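PDB 2Q1S: putative nucleotide sugar epimerase/ dehydratase, which binds NADH in a Rossmann fold and probably acts as a nucleotide-sugar epimerase or dehydratase in the biosynthesis of the lipopolysaccharide O-antigen. Local coordinates for residues K241-M246 / E302-N307; S292-A297 / L310-K315; G215-A220 / A359-I364; S46-R51 / D265-L270; K141-V146 / H199-V204. One frame throughout, in Å; residues are numbered along the deposited sequence. Where two conformers were deposited one is given.

Interaction 1. Residues K241-M246 / E302-N307; sequences KALKGM and EITGNN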
# COMPACT_ATOMS: atom_id res chain seq x y z
N LYS A 241 33.55 5.28 13.24
CA LYS A 241 34.39 4.34 14.00
C LYS A 241 35.86 4.47 13.59
O LYS A 241 36.77 4.38 14.43
CB LYS A 241 33.89 2.90 13.85
CG LYS A 241 32.60 2.64 14.63
CD LYS A 241 32.01 1.26 14.38
CE LYS A 241 31.13 0.87 15.59
NZ LYS A 241 30.28 -0.32 15.32
N ALA A 242 36.10 4.67 12.29
CA ALA A 242 37.46 4.87 11.76
C ALA A 242 38.10 6.14 12.33
O ALA A 242 39.27 6.12 12.75
CB ALA A 242 37.44 4.92 10.26
N LEU A 243 37.33 7.23 12.34
CA LEU A 243 37.76 8.49 12.97
C LEU A 243 38.06 8.37 14.46
O LEU A 243 38.82 9.18 15.00
CB LEU A 243 36.73 9.60 12.71
CG LEU A 243 36.67 10.22 11.31
CD1 LEU A 243 35.62 11.31 11.30
CD2 LEU A 243 38.03 10.81 10.92
N LYS A 244 37.46 7.38 15.12
CA LYS A 244 37.66 7.14 16.54
C LYS A 244 38.76 6.08 16.76
O LYS A 244 39.02 5.67 17.89
CB LYS A 244 36.37 6.67 17.24
CG LYS A 244 35.18 7.63 17.20
CD LYS A 244 35.46 9.00 17.81
CE LYS A 244 35.55 8.97 19.34
NZ LYS A 244 35.57 10.35 19.87
N GLY A 245 39.33 5.60 15.64
CA GLY A 245 40.43 4.64 15.70
C GLY A 245 39.98 3.24 16.08
O GLY A 245 40.77 2.45 16.61
N MET A 246 38.72 2.93 15.79
CA MET A 246 38.14 1.64 16.19
C MET A 246 38.16 0.66 15.02
O MET A 246 38.05 1.08 13.86
CB MET A 246 36.71 1.82 16.69
CG MET A 246 36.55 2.72 17.91
SD MET A 246 34.81 3.00 18.28
CE MET A 246 34.90 4.11 19.69
N GLU A 302 42.08 3.86 5.00
CA GLU A 302 43.25 4.49 4.38
C GLU A 302 43.14 6.03 4.40
O GLU A 302 44.14 6.71 4.65
CB GLU A 302 43.51 3.92 2.98
CG GLU A 302 42.92 4.71 1.80
CD GLU A 302 43.88 5.78 1.28
OE1 GLU A 302 45.09 5.72 1.59
OE2 GLU A 302 43.42 6.69 0.56
N ILE A 303 41.94 6.57 4.17
CA ILE A 303 41.72 8.02 4.18
C ILE A 303 41.81 8.60 5.61
O ILE A 303 42.34 9.71 5.81
CB ILE A 303 40.35 8.42 3.54
CG1 ILE A 303 40.26 7.97 2.07
CG2 ILE A 303 40.12 9.93 3.62
CD1 ILE A 303 38.84 8.01 1.47
N THR A 304 41.30 7.85 6.59
CA THR A 304 41.29 8.31 7.99
C THR A 304 42.58 8.05 8.75
O THR A 304 42.82 8.70 9.76
CB THR A 304 40.12 7.72 8.81
OG1 THR A 304 40.19 6.29 8.78
CG2 THR A 304 38.77 8.18 8.26
N GLY A 305 43.39 7.10 8.28
CA GLY A 305 44.61 6.69 8.98
C GLY A 305 44.31 5.67 10.08
O GLY A 305 45.06 5.53 11.02
N ASN A 306 43.19 4.96 9.94
CA ASN A 306 42.84 3.93 10.92
C ASN A 306 43.66 2.66 10.65
O ASN A 306 43.45 1.97 9.64
CB ASN A 306 41.33 3.65 10.83
CG ASN A 306 40.82 2.78 11.97
OD1 ASN A 306 41.46 2.64 13.01
ND2 ASN A 306 39.63 2.19 11.77
N ASN A 307 44.59 2.36 11.56
CA ASN A 307 45.56 1.28 11.37
C ASN A 307 45.12 -0.08 11.93
O ASN A 307 45.89 -1.05 11.91
CB ASN A 307 46.92 1.68 11.97
CG ASN A 307 47.46 2.97 11.39
OD1 ASN A 307 47.57 3.13 10.17
ND2 ASN A 307 47.82 3.91 12.27
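Two helix ends meet here through a small mixed contact, one strong side-chain-to-backbone hydrogen bond beside a patch of methyl packing: A242, L243 and the turn up to M246 close helix 234-243, while T304 and N306 close helix 293-304, the centre of the contact lying about 25 Å from that of the chain. The bond is given by N306, whose ND2 lies 2.8 Å from M246 O with an N-H...O angle of 158°. M246 O sits close to the amide plane of N306, yet the donor stands above the carbonyl plane, 39° out of it, rather than on a lone pair. With CG anti to the backbone N (chi1 -169°), the amide reaches across to helix 234-243; its ND2 passes 3.4 Å from A242 CA, and OD1 is 3.5 Å from G245 C. A second bond, from ND2 to N301 OD1, helps fix the rotation of this buried amide. The end of helix 234-243 is a Schellman motif: G245 has positive phi, and the amides of G245 and M246 bond back to A242 O and K241 O, which turns the chain so that M246 O faces N306. G305 likewise leaves its helix with positive phi. Between the helix ends, T304 OG1 lies 3.4 Å from A242 CB, while its hydrogen bond goes to I300 O within its own helix. The other branch of T304, CG2, meets L243 CD2 at 3.8 Å, the two side chains crossing at about a right angle. L243 also touches T354 and K355 of helix 343-356, and K244 NZ forms a salt bridge with E362.

Interaction 2. Residues S292-A297 / L310-K315; sequences SIADLA and LDRLPK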
# COMPACT_ATOMS: atom_id res chain seq x y z
N SER A 292 32.43 -3.45 -2.77
CA SER A 292 32.21 -4.35 -1.68
C SER A 292 32.37 -3.64 -0.35
O SER A 292 33.03 -2.66 -0.26
CB SER A 292 33.12 -5.55 -1.76
OG SER A 292 34.45 -5.20 -1.51
N ILE A 293 31.76 -4.17 0.68
CA ILE A 293 31.89 -3.58 2.01
C ILE A 293 33.35 -3.63 2.48
O ILE A 293 33.82 -2.71 3.15
CB ILE A 293 30.92 -4.24 3.02
CG1 ILE A 293 29.48 -4.12 2.50
CG2 ILE A 293 31.04 -3.63 4.42
CD1 ILE A 293 29.05 -2.70 2.18
N ALA A 294 34.08 -4.68 2.08
CA ALA A 294 35.51 -4.77 2.41
C ALA A 294 36.32 -3.61 1.82
O ALA A 294 37.16 -3.05 2.51
CB ALA A 294 36.10 -6.11 2.00
N ASP A 295 36.03 -3.25 0.56
CA ASP A 295 36.74 -2.16 -0.12
C ASP A 295 36.33 -0.80 0.42
O ASP A 295 37.17 0.08 0.59
CB ASP A 295 36.55 -2.22 -1.64
CG ASP A 295 37.32 -3.36 -2.28
OD1 ASP A 295 38.18 -3.96 -1.59
OD2 ASP A 295 37.09 -3.65 -3.47
N LEU A 296 35.04 -0.65 0.69
CA LEU A 296 34.56 0.53 1.42
C LEU A 296 35.36 0.74 2.72
O LEU A 296 35.96 1.81 2.93
CB LEU A 296 33.05 0.42 1.71
CG LEU A 296 32.37 1.63 2.37
CD1 LEU A 296 32.04 2.69 1.31
CD2 LEU A 296 31.09 1.23 3.12
N ALA A 297 35.43 -0.30 3.56
CA ALA A 297 36.18 -0.23 4.82
C ALA A 297 37.66 0.05 4.59
O ALA A 297 38.26 0.85 5.30
CB ALA A 297 35.99 -1.51 5.62
N LEU A 310 41.32 -5.51 9.62
CA LEU A 310 40.07 -5.78 8.90
C LEU A 310 39.90 -7.28 8.65
O LEU A 310 40.67 -7.87 7.90
CB LEU A 310 40.05 -5.04 7.55
CG LEU A 310 39.28 -3.73 7.35
CD1 LEU A 310 39.22 -3.42 5.86
CD2 LEU A 310 37.89 -3.78 7.97
N ASP A 311 38.88 -7.88 9.27
CA ASP A 311 38.56 -9.29 9.02
C ASP A 311 37.81 -9.48 7.68
O ASP A 311 36.61 -9.81 7.68
CB ASP A 311 37.78 -9.89 10.19
N ARG A 312 38.52 -9.30 6.56
CA ARG A 312 37.91 -9.42 5.23
C ARG A 312 38.15 -10.78 4.57
O ARG A 312 39.15 -11.44 4.84
CB ARG A 312 38.33 -8.26 4.29
CG ARG A 312 39.76 -8.30 3.76
CD ARG A 312 40.04 -7.14 2.79
NE ARG A 312 39.73 -7.47 1.39
CZ ARG A 312 39.80 -6.61 0.38
NH1 ARG A 312 40.16 -5.34 0.58
NH2 ARG A 312 39.51 -7.01 -0.86
N LEU A 313 37.20 -11.17 3.73
CA LEU A 313 37.19 -12.47 3.06
C LEU A 313 37.00 -12.26 1.56
O LEU A 313 36.44 -11.24 1.14
CB LEU A 313 36.05 -13.34 3.60
CG LEU A 313 36.21 -14.01 4.97
CD1 LEU A 313 34.85 -14.57 5.45
CD2 LEU A 313 37.29 -15.08 4.97
N PRO A 314 37.44 -13.23 0.74
CA PRO A 314 37.26 -13.11 -0.70
C PRO A 314 35.78 -13.24 -1.10
O PRO A 314 35.06 -14.10 -0.56
CB PRO A 314 38.08 -14.29 -1.25
CG PRO A 314 38.02 -15.30 -0.17
CD PRO A 314 38.11 -14.49 1.11
N LYS A 315 35.32 -12.40 -2.01
CA LYS A 315 33.94 -12.50 -2.49
C LYS A 315 33.78 -13.71 -3.43
O LYS A 315 34.56 -13.87 -4.36
CB LYS A 315 33.56 -11.21 -3.21
CG LYS A 315 32.15 -11.19 -3.75
CD LYS A 315 31.92 -9.90 -4.59
CE LYS A 315 32.61 -9.98 -5.95
NZ LYS A 315 32.78 -8.64 -6.58
O HOH W 1 38.54 -6.47 -4.08
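A294 and R312 bring the two backbones closest, with 5.9 Å between A294 CA and R312 CA; farther along, A297 CA and L310 CA are 7.9 Å apart. The first turns of helix 293-304 thus lie against an irregular strip, 310-315, which returns past the helix a few residues after its end and bends through an inverse gamma turn centred on D311. The helix start is N-capped: S292 OG accepts from D295 N at 3.3 Å. On the apolar side, L310 straddles A297 with both branches, CD1 and CD2 each 3.8 Å from A297 CB. R312 lies over the other alanine, and A294 CB rests on one face of its guanidinium, offset toward the rim. CG of R312 stands between its backbone N and carbonyl carbon (chi1 73°), and a bend at chi3 swings the guanidinium toward D295. The resulting salt bridge is loose: carboxylate and guanidinium planes are 56° apart, and the hydrogen bond within it is weak, its N-H...O angle only 124°. R312 NH1 is 3.2 Å from D295 OD1 and also has a weak hydrogen bond to T298 OG1, while water 1 donates to D295 OD2 and accepts weakly from R312 NH2 at 3.4 Å.

Interaction 3. Residues G215-A220 / A359-I364; sequences GEILGA and AVIEQI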
# COMPACT_ATOMS: atom_id res chain seq x y z
N GLY A 215 26.06 15.40 5.73
CA GLY A 215 24.70 15.74 6.15
C GLY A 215 23.90 14.57 6.71
O GLY A 215 22.84 14.80 7.28
N GLU A 216 24.43 13.35 6.60
CA GLU A 216 23.84 12.19 7.29
C GLU A 216 24.48 12.09 8.65
O GLU A 216 25.68 11.82 8.76
CB GLU A 216 24.06 10.87 6.52
CG GLU A 216 23.39 9.71 7.26
CD GLU A 216 23.30 8.41 6.50
OE1 GLU A 216 24.05 8.19 5.53
OE2 GLU A 216 22.46 7.58 6.91
N ILE A 217 23.67 12.36 9.68
CA ILE A 217 24.15 12.45 11.06
C ILE A 217 23.70 11.20 11.82
O ILE A 217 22.50 10.99 12.00
CB ILE A 217 23.58 13.71 11.75
CG1 ILE A 217 24.03 14.98 11.01
CG2 ILE A 217 23.96 13.73 13.28
CD1 ILE A 217 23.25 16.30 11.38
N LEU A 218 24.65 10.42 12.32
CA LEU A 218 24.30 9.28 13.18
C LEU A 218 23.45 9.78 14.34
O LEU A 218 23.78 10.80 14.94
CB LEU A 218 25.55 8.56 13.70
CG LEU A 218 26.49 7.97 12.63
CD1 LEU A 218 27.75 7.41 13.28
CD2 LEU A 218 25.83 6.86 11.79
N GLY A 219 22.32 9.09 14.62
CA GLY A 219 21.50 9.48 15.79
C GLY A 219 20.53 10.63 15.49
O GLY A 219 19.83 11.08 16.39
N ALA A 220 20.49 11.12 14.25
CA ALA A 220 19.58 12.22 13.92
C ALA A 220 18.12 11.90 14.30
O ALA A 220 17.62 10.80 14.01
CB ALA A 220 19.70 12.61 12.46
N ALA A 359 32.18 16.72 16.91
CA ALA A 359 31.66 17.05 18.25
C ALA A 359 30.12 17.17 18.24
O ALA A 359 29.44 16.68 19.16
CB ALA A 359 32.30 18.34 18.77
N VAL A 360 29.60 17.82 17.21
CA VAL A 360 28.17 18.05 17.06
C VAL A 360 27.50 16.69 16.86
O VAL A 360 26.44 16.41 17.44
CB VAL A 360 27.89 19.03 15.88
CG1 VAL A 360 26.49 18.89 15.35
CG2 VAL A 360 28.14 20.46 16.32
N ILE A 361 28.13 15.85 16.04
CA ILE A 361 27.56 14.52 15.78
C ILE A 361 27.56 13.67 17.04
O ILE A 361 26.56 12.98 17.33
CB ILE A 361 28.29 13.79 14.63
CG1 ILE A 361 28.12 14.58 13.31
CG2 ILE A 361 27.76 12.37 14.46
CD1 ILE A 361 29.01 14.11 12.18
N GLU A 362 28.65 13.73 17.80
CA GLU A 362 28.74 12.99 19.05
C GLU A 362 27.66 13.37 20.05
O GLU A 362 27.09 12.49 20.71
CB GLU A 362 30.16 13.08 19.64
CG GLU A 362 30.98 11.92 19.12
CD GLU A 362 32.46 12.04 19.36
OE1 GLU A 362 32.96 13.17 19.63
OE2 GLU A 362 33.12 10.98 19.26
N GLN A 363 27.35 14.66 20.13
CA GLN A 363 26.31 15.16 21.04
C GLN A 363 24.92 14.67 20.62
O GLN A 363 24.08 14.34 21.46
CB GLN A 363 26.33 16.69 21.08
CG GLN A 363 25.61 17.31 22.27
N ILE A 364 24.69 14.62 19.31
CA ILE A 364 23.44 14.11 18.77
C ILE A 364 23.27 12.62 19.09
O ILE A 364 22.22 12.21 19.60
CB ILE A 364 23.35 14.45 17.26
CG1 ILE A 364 23.18 15.97 17.12
CG2 ILE A 364 22.23 13.66 16.58
CD1 ILE A 364 23.47 16.55 15.76
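I361 is the first residue of helix 358-366 to bear on the loop 215-220, setting its CG2 4.2 Å from I217 CG2 and 4.5 Å from L218 CB. The same methyl also lies near L218 N, so it packs where the chain passes from one residue to the next. Both I361 and I217 also touch W353 of helix 343-356. One turn on comes I364, with the larger part of the contact. Its CG2 is directed anti to the backbone N (chi1 -69° for CG1) and meets I217 CG2 at 3.7 Å; its CD1 lies 3.8 Å from the same I217 methyl. The two isoleucines cross at about a right angle, so I217 CG2 is gripped by two branches of I364. Beyond them, I364 CG2 presses on the backbone of a type II beta turn from I217 to A220, 3.6 Å from L218 O and 3.5 Å from G219 O. A220 N bonds to I217 O at 3.0 Å and closes that turn, and G219 takes positive phi (84°) within it; G219 O finds its hydrogen bond with H368 NE2, beyond the helix. The loop follows strand 203-212, and A220, the last residue of the type II turn, has its side chain about 6 Å from the bound NADH. Contact across the segments is apolar packing and methyl-to-carbonyl approach, so shape rather than directed polar bonding fits helix to turn.

Interaction 4. Residues S46-R51 / D265-L270; sequences SNLVKR and DVANGL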
# COMPACT_ATOMS: atom_id res chain seq x y z
N SER A 46 18.18 17.83 2.98
CA SER A 46 19.07 19.00 3.29
C SER A 46 20.03 19.28 2.12
O SER A 46 20.28 20.45 1.80
CB SER A 46 19.84 18.79 4.60
OG SER A 46 20.75 17.73 4.46
N ASN A 47 20.56 18.22 1.51
CA ASN A 47 21.48 18.38 0.36
C ASN A 47 20.77 18.91 -0.86
O ASN A 47 21.31 19.74 -1.61
CB ASN A 47 22.22 17.07 0.04
CG ASN A 47 23.39 16.83 0.98
OD1 ASN A 47 24.50 17.39 0.78
ND2 ASN A 47 23.17 16.03 2.03
N LEU A 48 19.54 18.44 -1.10
CA LEU A 48 18.73 18.97 -2.18
C LEU A 48 18.41 20.46 -1.97
O LEU A 48 18.46 21.26 -2.92
CB LEU A 48 17.43 18.14 -2.29
CG LEU A 48 16.48 18.59 -3.40
CD1 LEU A 48 17.07 18.54 -4.81
CD2 LEU A 48 15.19 17.78 -3.39
N VAL A 49 18.03 20.84 -0.76
CA VAL A 49 17.73 22.23 -0.44
C VAL A 49 18.94 23.12 -0.75
O VAL A 49 18.79 24.15 -1.41
CB VAL A 49 17.17 22.40 0.98
CG1 VAL A 49 17.03 23.86 1.36
CG2 VAL A 49 15.79 21.69 1.09
N LYS A 50 20.13 22.69 -0.30
CA LYS A 50 21.39 23.43 -0.54
C LYS A 50 21.58 23.62 -2.05
O LYS A 50 21.94 24.72 -2.50
CB LYS A 50 22.60 22.69 0.04
CG LYS A 50 23.95 23.38 -0.16
N ARG A 51 21.36 22.56 -2.82
CA ARG A 51 21.59 22.63 -4.25
C ARG A 51 20.54 23.52 -4.95
O ARG A 51 20.88 24.33 -5.85
CB ARG A 51 21.68 21.22 -4.83
CG ARG A 51 21.89 21.14 -6.31
CD ARG A 51 23.22 21.79 -6.76
NE ARG A 51 23.44 21.54 -8.18
CZ ARG A 51 24.13 22.34 -8.98
NH1 ARG A 51 24.68 23.44 -8.49
NH2 ARG A 51 24.26 22.04 -10.28
N ASP A 265 25.23 13.90 -6.14
CA ASP A 265 24.74 13.32 -7.40
C ASP A 265 23.24 13.00 -7.28
O ASP A 265 22.49 13.25 -8.23
CB ASP A 265 25.50 12.05 -7.79
CG ASP A 265 26.89 12.35 -8.41
OD1 ASP A 265 27.14 13.49 -8.89
OD2 ASP A 265 27.71 11.41 -8.43
N VAL A 266 22.81 12.46 -6.14
CA VAL A 266 21.38 12.18 -5.95
C VAL A 266 20.59 13.49 -6.02
O VAL A 266 19.55 13.54 -6.67
CB VAL A 266 21.12 11.41 -4.63
CG1 VAL A 266 19.60 11.35 -4.34
CG2 VAL A 266 21.77 10.03 -4.69
N ALA A 267 21.04 14.54 -5.32
CA ALA A 267 20.35 15.83 -5.43
C ALA A 267 20.22 16.31 -6.89
O ALA A 267 19.13 16.72 -7.33
CB ALA A 267 20.98 16.89 -4.56
N ASN A 268 21.31 16.23 -7.66
CA ASN A 268 21.22 16.60 -9.06
C ASN A 268 20.30 15.69 -9.88
O ASN A 268 19.63 16.16 -10.79
CB ASN A 268 22.61 16.71 -9.69
CG ASN A 268 23.35 17.94 -9.23
OD1 ASN A 268 22.74 19.01 -9.10
ND2 ASN A 268 24.65 17.82 -8.98
N GLY A 269 20.30 14.40 -9.56
CA GLY A 269 19.37 13.42 -10.19
C GLY A 269 17.92 13.78 -9.93
O GLY A 269 17.11 13.78 -10.87
N LEU A 270 17.60 14.14 -8.68
CA LEU A 270 16.25 14.54 -8.32
C LEU A 270 15.86 15.82 -9.07
O LEU A 270 14.75 15.93 -9.60
CB LEU A 270 16.17 14.81 -6.82
CG LEU A 270 16.20 13.56 -5.91
CD1 LEU A 270 16.46 13.99 -4.51
CD2 LEU A 270 14.86 12.78 -5.98
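At the edge of the R51 guanidinium, near its plane, sits N268 OD1, and the amide that carries this oxygen stands almost upright to the guanidinium, the two planes 82° apart. R51 NE donates to N268 OD1 over 2.8 Å with an N-H...O angle of 165°, and it arrives in the carbonyl plane on a lone pair of the oxygen. The bond therefore meets the directional preference of both groups. It links two helices of the Rossmann-fold domain: 43-54, whose first turn runs on from what is probably the glycine-rich GxGxxG-type motif and includes the NADH-binding F43 and V44, and 263-276. The axes of the two short segments come within 8.9 Å and cross at -66°. R51 sends CG anti to the backbone N and then bends at chi2, which carries NE across to N268; its NH1 has another partner in E54, by a salt bridge. Beneath the polar pair the helices are close, L48 CA and A267 CA only 4.8 Å apart, because the small side chain of A267 points toward the other helix: A267 CB lies 3.9 Å from L48 CA. L48 flanks that point, with CD1 3.7 Å from A267 O. Its side chain also touches F104 of strand 102-105, as does L270, so the helix pair is packed against the central sheet. V44 lies close to L270. At the inner end of the contact the leucines cross at about a right angle, L48 CD2 standing 4.2 Å from L270 CD1.

Interaction 5. Residues K141-V146 / H199-V204; sequences KRLKKV and HQLPTV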
# COMPACT_ATOMS: atom_id res chain seq x y z
N LYS A 141 -2.54 23.61 -10.12
CA LYS A 141 -2.36 23.89 -11.53
C LYS A 141 -0.98 24.48 -11.86
O LYS A 141 -0.52 24.39 -13.00
CB LYS A 141 -3.46 24.86 -12.03
CG LYS A 141 -4.89 24.26 -12.05
CD LYS A 141 -4.94 23.14 -13.10
CE LYS A 141 -6.33 22.62 -13.39
NZ LYS A 141 -6.82 21.77 -12.30
N ARG A 142 -0.32 25.05 -10.86
CA ARG A 142 1.01 25.64 -11.05
C ARG A 142 2.09 24.55 -11.05
O ARG A 142 3.19 24.78 -11.53
CB ARG A 142 1.31 26.66 -9.95
CG ARG A 142 2.59 27.43 -10.19
CD ARG A 142 2.74 28.64 -9.29
NE ARG A 142 4.13 29.10 -9.29
CZ ARG A 142 4.61 30.12 -8.58
NH1 ARG A 142 3.80 30.92 -7.90
NH2 ARG A 142 5.91 30.37 -8.62
N LEU A 143 1.76 23.36 -10.53
CA LEU A 143 2.75 22.25 -10.46
C LEU A 143 3.25 21.78 -11.78
O LEU A 143 2.44 21.38 -12.62
CB LEU A 143 2.12 21.03 -9.85
CG LEU A 143 2.05 21.03 -8.37
CD1 LEU A 143 1.29 19.78 -7.92
CD2 LEU A 143 3.46 21.02 -7.74
N LYS A 144 4.56 21.82 -11.99
CA LYS A 144 5.18 21.22 -13.16
C LYS A 144 5.56 19.76 -12.91
O LYS A 144 5.49 18.97 -13.84
CB LYS A 144 6.47 21.95 -13.62
CG LYS A 144 6.32 23.03 -14.68
CD LYS A 144 5.35 24.10 -14.22
CE LYS A 144 6.07 25.20 -13.53
NZ LYS A 144 5.15 26.35 -13.22
N LYS A 145 6.10 19.46 -11.73
CA LYS A 145 6.56 18.10 -11.41
C LYS A 145 6.54 17.87 -9.94
O LYS A 145 6.77 18.78 -9.15
CB LYS A 145 7.99 17.86 -11.94
CG LYS A 145 8.18 16.49 -12.69
CD LYS A 145 7.35 16.38 -13.97
CE LYS A 145 7.84 17.35 -15.06
NZ LYS A 145 9.21 16.99 -15.52
N VAL A 146 6.17 16.63 -9.61
CA VAL A 146 6.23 16.11 -8.25
C VAL A 146 7.16 14.91 -8.26
O VAL A 146 6.85 13.92 -8.90
CB VAL A 146 4.80 15.65 -7.75
CG1 VAL A 146 4.90 15.10 -6.35
CG2 VAL A 146 3.85 16.86 -7.84
N HIS A 199 -5.63 11.98 -12.21
CA HIS A 199 -5.72 13.41 -11.93
C HIS A 199 -4.61 14.23 -12.59
O HIS A 199 -4.50 15.44 -12.32
CB HIS A 199 -5.69 13.64 -10.41
CG HIS A 199 -6.87 13.07 -9.70
ND1 HIS A 199 -8.16 13.51 -9.93
CD2 HIS A 199 -6.96 12.10 -8.76
CE1 HIS A 199 -8.99 12.83 -9.15
NE2 HIS A 199 -8.29 11.98 -8.43
N GLN A 200 -3.81 13.60 -13.44
CA GLN A 200 -2.75 14.28 -14.20
C GLN A 200 -1.71 14.89 -13.26
O GLN A 200 -0.99 15.79 -13.66
CB GLN A 200 -3.35 15.34 -15.18
CG GLN A 200 -4.15 14.65 -16.31
CD GLN A 200 -5.51 14.14 -15.82
OE1 GLN A 200 -6.26 14.87 -15.15
NE2 GLN A 200 -5.81 12.86 -16.12
N LEU A 201 -1.62 14.38 -12.04
CA LEU A 201 -0.58 14.85 -11.11
C LEU A 201 0.77 14.48 -11.75
O LEU A 201 0.95 13.32 -12.12
CB LEU A 201 -0.73 14.21 -9.72
CG LEU A 201 0.20 14.81 -8.66
CD1 LEU A 201 -0.23 16.21 -8.15
CD2 LEU A 201 0.23 13.85 -7.49
N PRO A 202 1.68 15.47 -11.97
CA PRO A 202 2.87 15.20 -12.80
C PRO A 202 4.02 14.52 -12.08
O PRO A 202 5.07 15.14 -11.81
CB PRO A 202 3.25 16.60 -13.31
CG PRO A 202 2.83 17.51 -12.25
CD PRO A 202 1.57 16.93 -11.64
N THR A 203 3.76 13.28 -11.70
CA THR A 203 4.69 12.56 -10.82
C THR A 203 5.86 11.94 -11.58
O THR A 203 5.70 11.48 -12.73
CB THR A 203 3.99 11.44 -10.07
OG1 THR A 203 3.47 10.48 -11.01
CG2 THR A 203 2.88 12.00 -9.17
N VAL A 204 7.04 11.94 -10.92
CA VAL A 204 8.20 11.20 -11.45
C VAL A 204 8.77 10.45 -10.25
O VAL A 204 8.98 11.06 -9.22
CB VAL A 204 9.25 12.16 -12.00
CG1 VAL A 204 10.45 11.35 -12.50
CG2 VAL A 204 8.66 12.96 -13.13
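V146 and P202 to V204 form the tight part of this contact, where two neighbouring parallel strands begin. V146 N donates to P202 O at 2.9 Å, nearly straight (170°) although the donor stands above the carbonyl plane, and V204 N returns a bond to V146 O at 2.8 Å. Two CA-H...O contacts support this ladder, from K145 CA to P202 O and from T203 CA to V146 O. Beside it the apolar packing is mostly of branch ends: L201 CD1 lies 3.9 Å from L143 CD1 and 4.1 Å from V146 CG2, with Y134 and L137 of helix 128-137 also touching L201. P202, the centre of an inverse gamma turn, sets CB 3.3 Å from K144 O. K145 is buried; its CG lies 3.6 Å from V204 CG2, and bends at chi2, chi3 and chi4 fold the chain beyond it, with NZ bonded to G277 O and A274 O. The looser side is at K144, an exposed residue whose CB points away from the other segment and whose NZ turns to R142 O and forms a salt bridge with D101. Strand 145-151, helix 180-199 and the neighbouring parallel strand 203-212 form a beta-alpha-beta crossover, as in the Rossmann fold.

How the interactions relate
Interaction 5 and interaction 4 belong to the Rossmann domain, their centres about 20 Å apart: the first joins strands 145-151 and 203-212 of the sheet, the second packs helices 43-54 and 263-276 near the NADH. Along the chain, both segments of interaction 5 fall between those of interaction 4. Interactions 1 and 2 gather at the other end of the molecule, centres about 15 Å apart, and share helix 293-304; their segments alternate in sequence, all between the two of interaction 3. Interaction 3 lies about 20 Å from interaction 4 and 18 Å from interaction 1, centre to centre, and touches interaction 1 through a salt bridge. It ties helix 358-366, near the C-terminus, to a loop beside the cofactor.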